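Local structure of hydrazine synthase subunit alpha (Candidatus Kuenenia stuttgartiensis, 5C2V) at residues K297-E302 with Y326-T330. The protein catalyses, within the hydrazine synthase complex, the condensation of hydroxylamine with ammonia to give hydrazine, and carries two heme c groups. Numbering follows the deposited sequence.
Sequences KIVYVE and YEKLT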
ATOM      1  N   LYS D 297      -7.522  27.191   5.361  1.00 65.96           N
ATOM      2  CA  LYS D 297      -6.880  25.885   5.357  1.00 63.99           C
ATOM      3  C   LYS D 297      -7.335  25.048   6.541  1.00 67.42           C
ATOM      4  O   LYS D 297      -7.375  25.530   7.673  1.00 74.24           O
ATOM      5  CB  LYS D 297      -5.356  26.029   5.386  1.00 57.09           C
ATOM      6  CG  LYS D 297      -4.757  26.687   4.157  1.00 67.37           C
ATOM      7  CD  LYS D 297      -3.244  26.783   4.279  1.00 42.14           C
ATOM      8  CE  LYS D 297      -2.626  27.408   3.039  1.00 57.84           C
ATOM      9  NZ  LYS D 297      -1.147  27.532   3.163  1.00 62.41           N
ATOM     10  N   ILE D 298      -7.673  23.791   6.281  1.00 61.56           N
ATOM     11  CA  ILE D 298      -7.924  22.857   7.361  1.00 64.98           C
ATOM     12  C   ILE D 298      -6.573  22.413   7.891  1.00 63.95           C
ATOM     13  O   ILE D 298      -5.786  21.798   7.170  1.00 66.80           O
ATOM     14  CB  ILE D 298      -8.733  21.627   6.903  1.00 54.72           C
ATOM     15  CG1 ILE D 298     -10.052  22.055   6.256  1.00 64.16           C
ATOM     16  CG2 ILE D 298      -8.987  20.689   8.075  1.00 52.58           C
ATOM     17  CD1 ILE D 298     -10.862  20.899   5.709  1.00 49.69           C
ATOM     18  N   VAL D 299      -6.318  22.729   9.154  1.00 60.90           N
ATOM     19  CA  VAL D 299      -5.058  22.393   9.799  1.00 47.18           C
ATOM     20  C   VAL D 299      -5.324  21.369  10.884  1.00 61.67           C
ATOM     21  O   VAL D 299      -6.144  21.595  11.774  1.00 60.14           O
ATOM     22  CB  VAL D 299      -4.373  23.633  10.406  1.00 50.92           C
ATOM     23  CG1 VAL D 299      -3.148  23.224  11.211  1.00 57.54           C
ATOM     24  CG2 VAL D 299      -3.997  24.621   9.314  1.00 57.81           C
ATOM     25  N   TYR D 300      -4.638  20.236  10.807  1.00 64.50           N
ATOM     26  CA  TYR D 300      -4.919  19.140  11.716  1.00 59.99           C
ATOM     27  C   TYR D 300      -3.659  18.442  12.201  1.00 62.45           C
ATOM     28  O   TYR D 300      -2.588  18.555  11.598  1.00 55.81           O
ATOM     29  CB  TYR D 300      -5.852  18.127  11.047  1.00 44.83           C
ATOM     30  CG  TYR D 300      -5.293  17.480   9.796  1.00 66.89           C
ATOM     31  CD1 TYR D 300      -5.287  18.158   8.582  1.00 57.28           C
ATOM     32  CD2 TYR D 300      -4.794  16.185   9.824  1.00 73.77           C
ATOM     33  CE1 TYR D 300      -4.787  17.567   7.436  1.00 69.49           C
ATOM     34  CE2 TYR D 300      -4.292  15.586   8.683  1.00 57.36           C
ATOM     35  CZ  TYR D 300      -4.291  16.282   7.492  1.00 63.47           C
ATOM     36  OH  TYR D 300      -3.792  15.691   6.354  1.00 59.25           O
ATOM     37  N   VAL D 301      -3.808  17.718  13.303  1.00 57.73           N
ATOM     38  CA  VAL D 301      -2.728  16.924  13.856  1.00 66.50           C
ATOM     39  C   VAL D 301      -2.681  15.578  13.155  1.00 59.48           C
ATOM     40  O   VAL D 301      -3.645  14.801  13.199  1.00 51.87           O
ATOM     41  CB  VAL D 301      -2.894  16.707  15.373  1.00 69.35           C
ATOM     42  CG1 VAL D 301      -1.921  15.648  15.870  1.00 61.12           C
ATOM     43  CG2 VAL D 301      -2.703  18.016  16.120  1.00 66.35           C
ATOM     44  N   GLU D 302      -1.554  15.322  12.499  1.00 63.04           N
ATOM     45  CA  GLU D 302      -1.319  14.047  11.846  1.00 64.21           C
ATOM     46  C   GLU D 302      -0.379  13.223  12.713  1.00 49.46           C
ATOM     47  O   GLU D 302       0.819  13.502  12.796  1.00 43.30           O
ATOM     48  CB  GLU D 302      -0.732  14.261  10.450  1.00 54.59           C
ATOM     49  CG  GLU D 302      -0.831  13.060   9.529  1.00 59.48           C
ATOM     50  CD  GLU D 302      -0.222  13.328   8.167  1.00 63.06           C
ATOM     51  OE1 GLU D 302      -0.984  13.536   7.199  1.00 60.07           O
ATOM     52  OE2 GLU D 302       1.023  13.333   8.066  1.00 57.28           O
ATOM     53  N   TYR D 326      -2.437  19.601  -0.475  1.00 73.09           N
ATOM     54  CA  TYR D 326      -1.845  19.031   0.735  1.00 68.19           C
ATOM     55  C   TYR D 326      -0.448  19.588   0.993  1.00 61.29           C
ATOM     56  O   TYR D 326       0.300  19.864   0.055  1.00 60.38           O
ATOM     57  CB  TYR D 326      -1.790  17.501   0.640  1.00 62.16           C
ATOM     58  CG  TYR D 326      -1.200  16.820   1.860  1.00 64.10           C
ATOM     59  CD1 TYR D 326       0.161  16.545   1.940  1.00 61.90           C
ATOM     60  CD2 TYR D 326      -2.004  16.446   2.929  1.00 64.32           C
ATOM     61  CE1 TYR D 326       0.703  15.924   3.051  1.00 59.80           C
ATOM     62  CE2 TYR D 326      -1.470  15.823   4.045  1.00 58.74           C
ATOM     63  CZ  TYR D 326      -0.116  15.565   4.099  1.00 57.01           C
ATOM     64  OH  TYR D 326       0.420  14.946   5.205  1.00 59.46           O
ATOM     65  N   GLU D 327      -0.103  19.751   2.267  1.00 56.32           N
ATOM     66  CA  GLU D 327       1.227  20.223   2.643  1.00 67.33           C
ATOM     67  C   GLU D 327       1.629  19.782   4.049  1.00 75.36           C
ATOM     68  O   GLU D 327       0.778  19.470   4.884  1.00 60.04           O
ATOM     69  CB  GLU D 327       1.298  21.748   2.541  1.00 54.26           C
ATOM     70  CG  GLU D 327       0.267  22.477   3.386  1.00 75.60           C
ATOM     71  CD  GLU D 327       0.424  23.984   3.318  1.00 81.87           C
ATOM     72  OE1 GLU D 327       1.558  24.454   3.086  1.00 66.90           O
ATOM     73  OE2 GLU D 327      -0.586  24.698   3.494  1.00 66.45           O
ATOM     74  N   LYS D 328       2.936  19.760   4.300  1.00 73.61           N
ATOM     75  CA  LYS D 328       3.478  19.422   5.612  1.00 64.56           C
ATOM     76  C   LYS D 328       3.951  20.683   6.328  1.00 59.21           C
ATOM     77  O   LYS D 328       4.876  21.354   5.870  1.00 62.06           O
ATOM     78  CB  LYS D 328       4.633  18.429   5.479  1.00 75.06           C
ATOM     79  CG  LYS D 328       4.538  17.227   6.403  1.00 66.08           C
ATOM     80  CD  LYS D 328       3.398  16.314   5.993  1.00 75.38           C
ATOM     81  CE  LYS D 328       3.408  15.027   6.797  1.00 87.00           C
ATOM     82  NZ  LYS D 328       2.361  14.079   6.330  1.00 78.00           N
ATOM     83  N   LEU D 329       3.310  21.008   7.446  1.00 59.14           N
ATOM     84  CA  LEU D 329       3.615  22.238   8.169  1.00 63.98           C
ATOM     85  C   LEU D 329       4.816  22.129   9.110  1.00 64.69           C
ATOM     86  O   LEU D 329       5.422  23.140   9.460  1.00 70.26           O
ATOM     87  CB  LEU D 329       2.387  22.689   8.964  1.00 70.51           C
ATOM     88  CG  LEU D 329       1.130  22.975   8.141  1.00 64.74           C
ATOM     89  CD1 LEU D 329      -0.016  23.421   9.038  1.00 58.24           C
ATOM     90  CD2 LEU D 329       1.419  24.017   7.071  1.00 55.37           C
ATOM     91  N   THR D 330       5.160  20.909   9.515  1.00 71.08           N
ATOM     92  CA  THR D 330       6.175  20.698  10.551  1.00 74.38           C
ATOM     93  C   THR D 330       7.060  19.482  10.284  1.00 82.00           C
ATOM     94  O   THR D 330       7.024  18.897   9.201  1.00 83.43           O
ATOM     95  CB  THR D 330       5.535  20.513  11.948  1.00 73.87           C
ATOM     96  OG1 THR D 330       4.626  19.405  11.915  1.00 67.73           O
ATOM     97  CG2 THR D 330       4.791  21.767  12.390  1.00 71.47           C
TER
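Lys297 NZ forms a salt bridge with Glu327 OE2 at 2.9 Å and meets its syn lone pair, the two side chains crossing at about a right angle. The lysine reaches this far because its chain is fully extended beyond CG. Glu302 OE2 forms a second bridge with Lys328 NZ. The Lys328 chain bends at chi2 (69°) to bring the amine there. That amine is modelled too close to both Glu302 OE2 and Tyr326 OH, so its exact position is doubtful at 2.7 Å resolution.

The other oxygen of Glu302 takes a hydrogen bond. Tyr326 OH donates to Glu302 OE1 at 2.8 Å, on the syn side and 21° out of the carboxylate plane. The carboxylate and ring planes are nearly parallel, 16° apart.

Strands 297-303 and 327-328 belong to one four-stranded antiparallel sheet, a blade of the six-bladed beta-propeller in the N-terminal domain. Tyr326 and Leu329 flank the short outer strand. Strand 312-317 runs between the two strands, so the contact reaches across a strand through side chains alone.

Apolar and aromatic contacts complete it. Val299 CG1 meets Leu329 CD1 at 3.8 Å. Tyr300 OH approaches the edge of the Tyr326 ring, in its plane, 3.3 Å from Tyr326 CE2. The same hydroxyl has a weak hydrogen bond with Arg286 on the neighbouring strand 285-291.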